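Chloroplastic group IIB intron splicing facilitator CRS2, chloroplastic (Zea mays, PDB 1RYB) is required for splicing group IIB introns in chloroplasts, working in complexes with CAF1 or CAF2, and has no peptidyl-tRNA hydrolase activity. Local coordinates at residues 16-21 with 188-193; 55-60 with 93-98. All coordinates share one frame; numbering follows the deposited sequence.

Interaction 1. Residues 16-21 with 188-193; sequences TPWLIA and TLVLKG
Trp18 lays its indole against Val190 and Leu189, close to the end of helix 169-192. Val190 covers one face of the indole. Val190 CG1 makes a CH-pi contact over the five-membered ring of Trp18, 4.0 Å from the centroid. Val190 CG2 packs 3.9 Å from Trp18 CD2, toward the rim of the ring. CG of Trp18 is anti to its carbonyl carbon (chi1 -76°), and this swings the ring out to the helix. Leu189 comes in across the six-membered end, with its CG 3.8 Å from Trp18 CH2. This is the tight part. All four touching residues are buried, though Ile20 adds little: its CD1 is 4.3 Å from Val190 CG2.

The fold is the alpha/beta fold of the peptidyl-tRNA hydrolase family. Strand 18-22 is an inner strand of the mixed sheet. Its part 18-21 runs nearly antiparallel to helix segment 188-192, at 169°. His101 stacks with Trp18.

The nitrogen edge of the indole is looser. No direct hydrogen bond joins the segments. Instead, a water in the ring plane accepts from Trp18 NE1 at 2.8 Å and donates to Val190 O at 3.0 Å. Leu191 points away from 16-21. It is exposed, though it still touches Val70 and Ile67.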
ATOM      1  N   THR A  16      17.050  -5.876 -10.131  1.00 19.36           N
ATOM      2  CA  THR A  16      16.051  -4.910 -10.469  1.00 23.27           C
ATOM      3  C   THR A  16      15.287  -4.491  -9.190  1.00 26.52           C
ATOM      4  O   THR A  16      14.854  -5.341  -8.403  1.00 22.68           O
ATOM      5  CB  THR A  16      15.130  -5.533 -11.522  1.00 20.35           C
ATOM      6  OG1 THR A  16      15.943  -6.038 -12.577  1.00 29.24           O
ATOM      7  CG2 THR A  16      14.191  -4.478 -12.065  1.00 36.44           C
ATOM      8  N   PRO A  17      15.187  -3.175  -8.929  1.00 25.19           N
ATOM      9  CA  PRO A  17      14.543  -2.732  -7.660  1.00 23.97           C
ATOM     10  C   PRO A  17      13.051  -2.878  -7.653  1.00 22.79           C
ATOM     11  O   PRO A  17      12.428  -3.106  -8.693  1.00 19.43           O
ATOM     12  CB  PRO A  17      14.878  -1.251  -7.463  1.00 16.30           C
ATOM     13  CG  PRO A  17      15.378  -0.758  -8.819  1.00 32.13           C
ATOM     14  CD  PRO A  17      15.626  -2.000  -9.713  1.00 30.80           C
ATOM     15  N   TRP A  18      12.504  -2.758  -6.439  1.00 13.01           N
ATOM     16  CA  TRP A  18      11.059  -2.701  -6.197  1.00 12.74           C
ATOM     17  C   TRP A  18      10.694  -1.356  -5.619  1.00  9.10           C
ATOM     18  O   TRP A  18      11.486  -0.714  -4.922  1.00  9.80           O
ATOM     19  CB  TRP A  18      10.550  -3.756  -5.186  1.00 11.09           C
ATOM     20  CG  TRP A  18      10.472  -5.142  -5.779  1.00 11.67           C
ATOM     21  CD1 TRP A  18      11.555  -5.917  -6.205  1.00 11.58           C
ATOM     22  CD2 TRP A  18       9.289  -5.938  -5.969  1.00 10.14           C
ATOM     23  NE1 TRP A  18      11.099  -7.117  -6.665  1.00 14.22           N
ATOM     24  CE2 TRP A  18       9.705  -7.155  -6.558  1.00 13.49           C
ATOM     25  CE3 TRP A  18       7.919  -5.715  -5.767  1.00 12.24           C
ATOM     26  CZ2 TRP A  18       8.791  -8.190  -6.784  1.00 19.64           C
ATOM     27  CZ3 TRP A  18       7.003  -6.738  -6.133  1.00 13.09           C
ATOM     28  CH2 TRP A  18       7.446  -7.930  -6.628  1.00 11.66           C
ATOM     29  N   LEU A  19       9.454  -0.962  -5.888  1.00 12.01           N
ATOM     30  CA  LEU A  19       8.940   0.250  -5.292  1.00 11.48           C
ATOM     31  C   LEU A  19       7.734  -0.211  -4.529  1.00 15.77           C
ATOM     32  O   LEU A  19       6.823  -0.718  -5.124  1.00 13.09           O
ATOM     33  CB  LEU A  19       8.611   1.282  -6.388  1.00 10.89           C
ATOM     34  CG  LEU A  19       8.141   2.673  -5.895  1.00  9.38           C
ATOM     35  CD1 LEU A  19       7.946   3.515  -7.190  1.00 12.46           C
ATOM     36  CD2 LEU A  19       6.736   2.515  -5.274  1.00 12.57           C
ATOM     37  N   ILE A  20       7.763  -0.087  -3.203  1.00  7.28           N
ATOM     38  CA  ILE A  20       6.717  -0.550  -2.365  1.00  5.16           C
ATOM     39  C   ILE A  20       5.980   0.654  -1.861  1.00  9.79           C
ATOM     40  O   ILE A  20       6.506   1.434  -0.987  1.00 11.32           O
ATOM     41  CB  ILE A  20       7.337  -1.402  -1.196  1.00  8.85           C
ATOM     42  CG1 ILE A  20       8.068  -2.683  -1.767  1.00  8.53           C
ATOM     43  CG2 ILE A  20       6.205  -1.825  -0.213  1.00 11.67           C
ATOM     44  CD1 ILE A  20       8.913  -3.361  -0.754  1.00 18.68           C
ATOM     45  N   ALA A  21       4.746   0.832  -2.363  1.00  8.95           N
ATOM     46  CA  ALA A  21       4.009   2.072  -2.008  1.00  7.32           C
ATOM     47  C   ALA A  21       2.744   1.792  -1.240  1.00 16.65           C
ATOM     48  O   ALA A  21       1.991   0.953  -1.632  1.00 12.26           O
ATOM     49  CB  ALA A  21       3.654   2.838  -3.322  1.00 11.27           C
ATOM     50  N   THR A 188       8.451 -12.124   1.125  1.00 10.75           N
ATOM     51  CA  THR A 188       8.427 -13.326   0.253  1.00 12.94           C
ATOM     52  C   THR A 188       8.129 -12.981  -1.182  1.00 23.57           C
ATOM     53  O   THR A 188       8.807 -13.443  -2.099  1.00 17.67           O
ATOM     54  CB  THR A 188       7.393 -14.369   0.744  1.00 10.62           C
ATOM     55  OG1 THR A 188       7.799 -14.771   2.050  1.00 14.93           O
ATOM     56  CG2 THR A 188       7.389 -15.595  -0.233  1.00 12.53           C
ATOM     57  N   LEU A 189       7.122 -12.154  -1.413  1.00 10.90           N
ATOM     58  CA  LEU A 189       6.889 -11.746  -2.782  1.00  8.29           C
ATOM     59  C   LEU A 189       8.108 -11.143  -3.414  1.00 13.02           C
ATOM     60  O   LEU A 189       8.424 -11.416  -4.554  1.00 16.00           O
ATOM     61  CB  LEU A 189       5.698 -10.732  -2.838  1.00 12.72           C
ATOM     62  CG  LEU A 189       5.511 -10.019  -4.173  1.00 16.87           C
ATOM     63  CD1 LEU A 189       4.918 -10.982  -5.185  1.00 26.14           C
ATOM     64  CD2 LEU A 189       4.587  -8.841  -3.976  1.00 14.61           C
ATOM     65  N   VAL A 190       8.730 -10.203  -2.732  1.00 10.25           N
ATOM     66  CA  VAL A 190       9.913  -9.507  -3.260  1.00 10.52           C
ATOM     67  C   VAL A 190      11.092 -10.441  -3.491  1.00 19.66           C
ATOM     68  O   VAL A 190      11.698 -10.392  -4.541  1.00 18.00           O
ATOM     69  CB  VAL A 190      10.297  -8.421  -2.305  1.00 12.62           C
ATOM     70  CG1 VAL A 190      11.658  -7.815  -2.706  1.00 10.61           C
ATOM     71  CG2 VAL A 190       9.149  -7.383  -2.313  1.00 11.14           C
ATOM     72  N   LEU A 191      11.393 -11.349  -2.538  1.00 12.49           N
ATOM     73  CA  LEU A 191      12.499 -12.318  -2.735  1.00 10.48           C
ATOM     74  C   LEU A 191      12.305 -13.451  -3.777  1.00 17.36           C
ATOM     75  O   LEU A 191      13.250 -13.905  -4.457  1.00 15.74           O
ATOM     76  CB  LEU A 191      12.931 -12.898  -1.383  1.00 14.99           C
ATOM     77  CG  LEU A 191      13.337 -11.821  -0.409  1.00  9.71           C
ATOM     78  CD1 LEU A 191      13.638 -12.387   0.977  1.00 13.24           C
ATOM     79  CD2 LEU A 191      14.569 -11.115  -0.969  1.00 13.85           C
ATOM     80  N   LYS A 192      11.096 -13.974  -3.891  1.00 13.62           N
ATOM     81  CA  LYS A 192      10.835 -15.107  -4.749  1.00 12.33           C
ATOM     82  C   LYS A 192      11.142 -14.932  -6.202  1.00 19.44           C
ATOM     83  O   LYS A 192      11.368 -15.933  -6.907  1.00 23.28           O
ATOM     84  CB  LYS A 192       9.485 -15.812  -4.529  1.00 21.91           C
ATOM     85  CG  LYS A 192       8.284 -15.019  -5.035  1.00 25.44           C
ATOM     86  CD  LYS A 192       6.926 -15.775  -4.988  1.00 31.09           C
ATOM     87  CE  LYS A 192       5.796 -14.949  -5.617  1.00 35.30           C
ATOM     88  NZ  LYS A 192       5.973 -14.759  -7.079  1.00 39.91           N
ATOM     89  N   GLY A 193      11.126 -13.688  -6.633  1.00 25.38           N
ATOM     90  CA  GLY A 193      11.458 -13.343  -8.011  1.00 53.81           C
ATOM     91  C   GLY A 193      10.442 -13.966  -8.933  1.00 44.20           C
ATOM     92  O   GLY A 193       9.282 -13.959  -8.553  1.00 32.24           O
TER
HETATM   93  O   HOH W   1      12.961  -9.237  -6.962  1.00 32.22           O

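Interaction 2. Residues 55-60 with 93-98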
ATOM      1  N   THR A  55      13.265  10.719   2.973  1.00 12.77           N
ATOM      2  CA  THR A  55      13.607  11.412   1.763  1.00  9.29           C
ATOM      3  C   THR A  55      12.362  12.010   1.239  1.00 15.53           C
ATOM      4  O   THR A  55      11.322  11.339   1.195  1.00 15.69           O
ATOM      5  CB  THR A  55      14.186  10.454   0.743  1.00 15.27           C
ATOM      6  OG1 THR A  55      15.401  10.009   1.287  1.00 17.07           O
ATOM      7  CG2 THR A  55      14.461  11.214  -0.537  1.00 12.97           C
ATOM      8  N   ILE A  56      12.436  13.309   0.892  1.00  9.76           N
ATOM      9  CA  ILE A  56      11.325  14.013   0.291  1.00  9.06           C
ATOM     10  C   ILE A  56      11.557  14.097  -1.201  1.00 16.41           C
ATOM     11  O   ILE A  56      12.552  14.667  -1.616  1.00 12.00           O
ATOM     12  CB  ILE A  56      11.157  15.416   0.892  1.00 11.54           C
ATOM     13  CG1 ILE A  56      10.525  15.218   2.322  1.00 11.83           C
ATOM     14  CG2 ILE A  56      10.217  16.225  -0.053  1.00  9.38           C
ATOM     15  CD1 ILE A  56      10.362  16.493   3.161  1.00 13.33           C
ATOM     16  N   GLN A  57      10.657  13.530  -2.033  1.00 13.51           N
ATOM     17  CA  GLN A  57      10.851  13.533  -3.467  1.00 11.51           C
ATOM     18  C   GLN A  57       9.561  13.194  -4.144  1.00 12.26           C
ATOM     19  O   GLN A  57       8.793  12.373  -3.618  1.00 11.79           O
ATOM     20  CB  GLN A  57      11.901  12.438  -3.803  1.00 12.25           C
ATOM     21  CG  GLN A  57      12.363  12.355  -5.304  1.00 13.78           C
ATOM     22  CD  GLN A  57      13.231  11.149  -5.636  1.00 16.89           C
ATOM     23  OE1 GLN A  57      13.592  10.344  -4.785  1.00 17.79           O
ATOM     24  NE2 GLN A  57      13.615  11.052  -6.892  1.00 19.22           N
ATOM     25  N   SER A  58       9.297  13.824  -5.278  1.00 10.60           N
ATOM     26  CA  SER A  58       8.091  13.485  -6.082  1.00 13.75           C
ATOM     27  C   SER A  58       6.778  13.363  -5.259  1.00 14.84           C
ATOM     28  O   SER A  58       6.066  12.341  -5.312  1.00 13.40           O
ATOM     29  CB  SER A  58       8.312  12.138  -6.806  0.50 10.82           C
ATOM     30  OG  SER A  58       7.256  11.931  -7.752  0.50 12.82           O
ATOM     31  N   LYS A  59       6.493  14.398  -4.472  1.00 14.68           N
ATOM     32  CA  LYS A  59       5.269  14.487  -3.636  1.00 11.92           C
ATOM     33  C   LYS A  59       5.167  13.378  -2.658  1.00 12.42           C
ATOM     34  O   LYS A  59       4.060  13.088  -2.233  1.00 13.66           O
ATOM     35  CB  LYS A  59       4.053  14.331  -4.549  1.00 12.54           C
ATOM     36  CG  LYS A  59       3.959  15.373  -5.678  1.00 21.72           C
ATOM     37  CD  LYS A  59       2.671  15.221  -6.506  1.00 18.87           C
ATOM     38  CE  LYS A  59       2.243  16.513  -7.173  1.00 29.67           C
ATOM     39  NZ  LYS A  59       3.297  16.971  -8.090  1.00 38.41           N
ATOM     40  N   SER A  60       6.305  12.804  -2.211  1.00  8.45           N
ATOM     41  CA  SER A  60       6.238  11.681  -1.293  1.00  7.64           C
ATOM     42  C   SER A  60       7.267  11.782  -0.206  1.00  8.25           C
ATOM     43  O   SER A  60       8.221  12.527  -0.314  1.00 10.87           O
ATOM     44  CB  SER A  60       6.626  10.399  -2.076  1.00 11.70           C
ATOM     45  OG  SER A  60       5.692  10.213  -3.166  1.00 13.67           O
ATOM     46  N   ALA A  93       9.796   5.968 -12.626  1.00 18.74           N
ATOM     47  CA  ALA A  93      10.592   6.408 -13.787  1.00 17.94           C
ATOM     48  C   ALA A  93      11.988   6.758 -13.334  1.00 13.47           C
ATOM     49  O   ALA A  93      12.954   6.205 -13.810  1.00 14.35           O
ATOM     50  CB  ALA A  93       9.898   7.552 -14.624  1.00 17.19           C
ATOM     51  N   TYR A  94      12.064   7.553 -12.279  1.00 14.28           N
ATOM     52  CA  TYR A  94      13.347   7.946 -11.735  1.00 20.46           C
ATOM     53  C   TYR A  94      14.221   6.791 -11.377  1.00 19.68           C
ATOM     54  O   TYR A  94      15.416   6.779 -11.672  1.00 17.49           O
ATOM     55  CB  TYR A  94      13.164   8.906 -10.526  1.00 27.22           C
ATOM     56  CG  TYR A  94      14.432   9.562  -9.967  1.00 15.71           C
ATOM     57  CD1 TYR A  94      14.749  10.889 -10.240  1.00 14.63           C
ATOM     58  CD2 TYR A  94      15.296   8.824  -9.158  1.00 19.61           C
ATOM     59  CE1 TYR A  94      15.919  11.452  -9.734  1.00 14.18           C
ATOM     60  CE2 TYR A  94      16.429   9.395  -8.599  1.00 16.31           C
ATOM     61  CZ  TYR A  94      16.757  10.714  -8.925  1.00 20.28           C
ATOM     62  OH  TYR A  94      17.887  11.285  -8.383  1.00 27.00           O
ATOM     63  N   TYR A  95      13.648   5.848 -10.642  1.00 12.30           N
ATOM     64  CA  TYR A  95      14.429   4.737 -10.116  1.00 12.84           C
ATOM     65  C   TYR A  95      14.460   3.496 -11.046  1.00 20.53           C
ATOM     66  O   TYR A  95      14.933   2.417 -10.613  1.00 19.50           O
ATOM     67  CB  TYR A  95      13.854   4.397  -8.734  1.00 12.17           C
ATOM     68  CG  TYR A  95      14.208   5.469  -7.718  1.00 13.67           C
ATOM     69  CD1 TYR A  95      13.281   6.397  -7.231  1.00 14.89           C
ATOM     70  CD2 TYR A  95      15.524   5.560  -7.270  1.00 14.53           C
ATOM     71  CE1 TYR A  95      13.661   7.378  -6.310  1.00 16.42           C
ATOM     72  CE2 TYR A  95      15.921   6.509  -6.323  1.00 13.63           C
ATOM     73  CZ  TYR A  95      14.997   7.447  -5.888  1.00 19.59           C
ATOM     74  OH  TYR A  95      15.461   8.402  -5.016  1.00 14.53           O
ATOM     75  N   GLN A  96      13.852   3.620 -12.290  1.00 12.21           N
ATOM     76  CA  GLN A  96      13.835   2.497 -13.244  1.00 14.52           C
ATOM     77  C   GLN A  96      13.183   1.246 -12.663  1.00 22.57           C
ATOM     78  O   GLN A  96      13.687   0.116 -12.800  1.00 21.36           O
ATOM     79  CB  GLN A  96      15.277   2.167 -13.777  1.00 12.03           C
ATOM     80  CG  GLN A  96      15.936   3.408 -14.422  1.00 20.31           C
ATOM     81  CD  GLN A  96      17.398   3.090 -14.793  1.00 47.45           C
ATOM     82  OE1 GLN A  96      17.654   2.302 -15.699  1.00 49.74           O
ATOM     83  NE2 GLN A  96      18.376   3.613 -14.036  1.00 26.21           N
ATOM     84  N   VAL A  97      12.056   1.432 -11.989  1.00 17.60           N
ATOM     85  CA  VAL A  97      11.379   0.285 -11.450  1.00 15.83           C
ATOM     86  C   VAL A  97      10.393  -0.235 -12.473  1.00 11.84           C
ATOM     87  O   VAL A  97       9.526   0.531 -12.882  1.00 20.40           O
ATOM     88  CB  VAL A  97      10.563   0.747 -10.224  1.00 10.45           C
ATOM     89  CG1 VAL A  97       9.889  -0.536  -9.581  1.00 12.23           C
ATOM     90  CG2 VAL A  97      11.472   1.438  -9.245  1.00 13.18           C
ATOM     91  N   PRO A  98      10.495  -1.475 -12.890  1.00 15.09           N
ATOM     92  CA  PRO A  98       9.512  -2.014 -13.841  1.00 19.78           C
ATOM     93  C   PRO A  98       8.133  -2.183 -13.218  1.00 18.05           C
ATOM     94  O   PRO A  98       7.978  -2.466 -11.972  1.00 15.24           O
ATOM     95  CB  PRO A  98      10.002  -3.411 -14.199  1.00 21.40           C
ATOM     96  CG  PRO A  98      10.958  -3.801 -13.089  1.00 23.34           C
ATOM     97  CD  PRO A  98      11.443  -2.503 -12.469  1.00 13.43           C
TER
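Gln57 opens a type I' turn that ends at Ser60, while helix 84-94 ends in a Schellman motif, with Gln96 at positive phi just after Tyr95. The turn is held by Gln57 N to Ser60 O at 3.1 Å and Ser60 N to Gln57 O at 2.9 Å. The Gln57 side chain reaches across from it. Its CG is anti to the backbone N (chi1 -175°) and the chain stays extended, which carries the amide to both tyrosines.

The amide oxygen and nitrogen have separate partners. Tyr95 OH donates to Gln57 OE1 at 2.7 Å. The hydroxyl lies in the carbonyl plane, on a lone pair, at a C=O...donor angle of 128°. Gln57 NE2 sits over the centre of the Tyr94 ring, 3.5 Å from Tyr94 CG. The amide stands nearly upright on that ring, with the planes 84° apart. The partly positive NH2 group probably suits the electron-rich face.

The turn is the tip of a beta hairpin. It joins the edge strand 55-57 to strand 60-67, so the contact joins this edge of the sheet to the C-terminal end of helix 84-94. With an alanine in place of Gln57, the Tyr95 hydroxyl would probably lose this acceptor and the Tyr94 ring the amide over its face.

The two tyrosines also meet each other. Tyr94 sets CD2 over the centre of the Tyr95 ring. Behind them, Tyr95 touches Ile64 and Leu73 of the sheet. Within the turn, Ser60 OG donates to Ser58 O at 3.0 Å.

The chain enters through 16-21 and lays down strand 18-22. It then passes through helix 37-48 to the hairpin at 55-60. Interaction 2 closes the shorter loop when 93-98, at the end of helix 84-94, returns to that hairpin after strands 60-67 and 70-77. Interaction 1 closes the longer one, near the end of the last helix. The loops nest: that of interaction 2 lies wholly within that of interaction 1. Both reach the same sheet, interaction 2 at one edge strand, 55-57, and interaction 1 at an inner one. Their segments also touch: Thr16 CG2 packs 3.4 Å from Pro98 CD, and Val97 CG1 lies 3.7 Å from Leu19 N. Leu19 also meets Leu91 of helix 84-94.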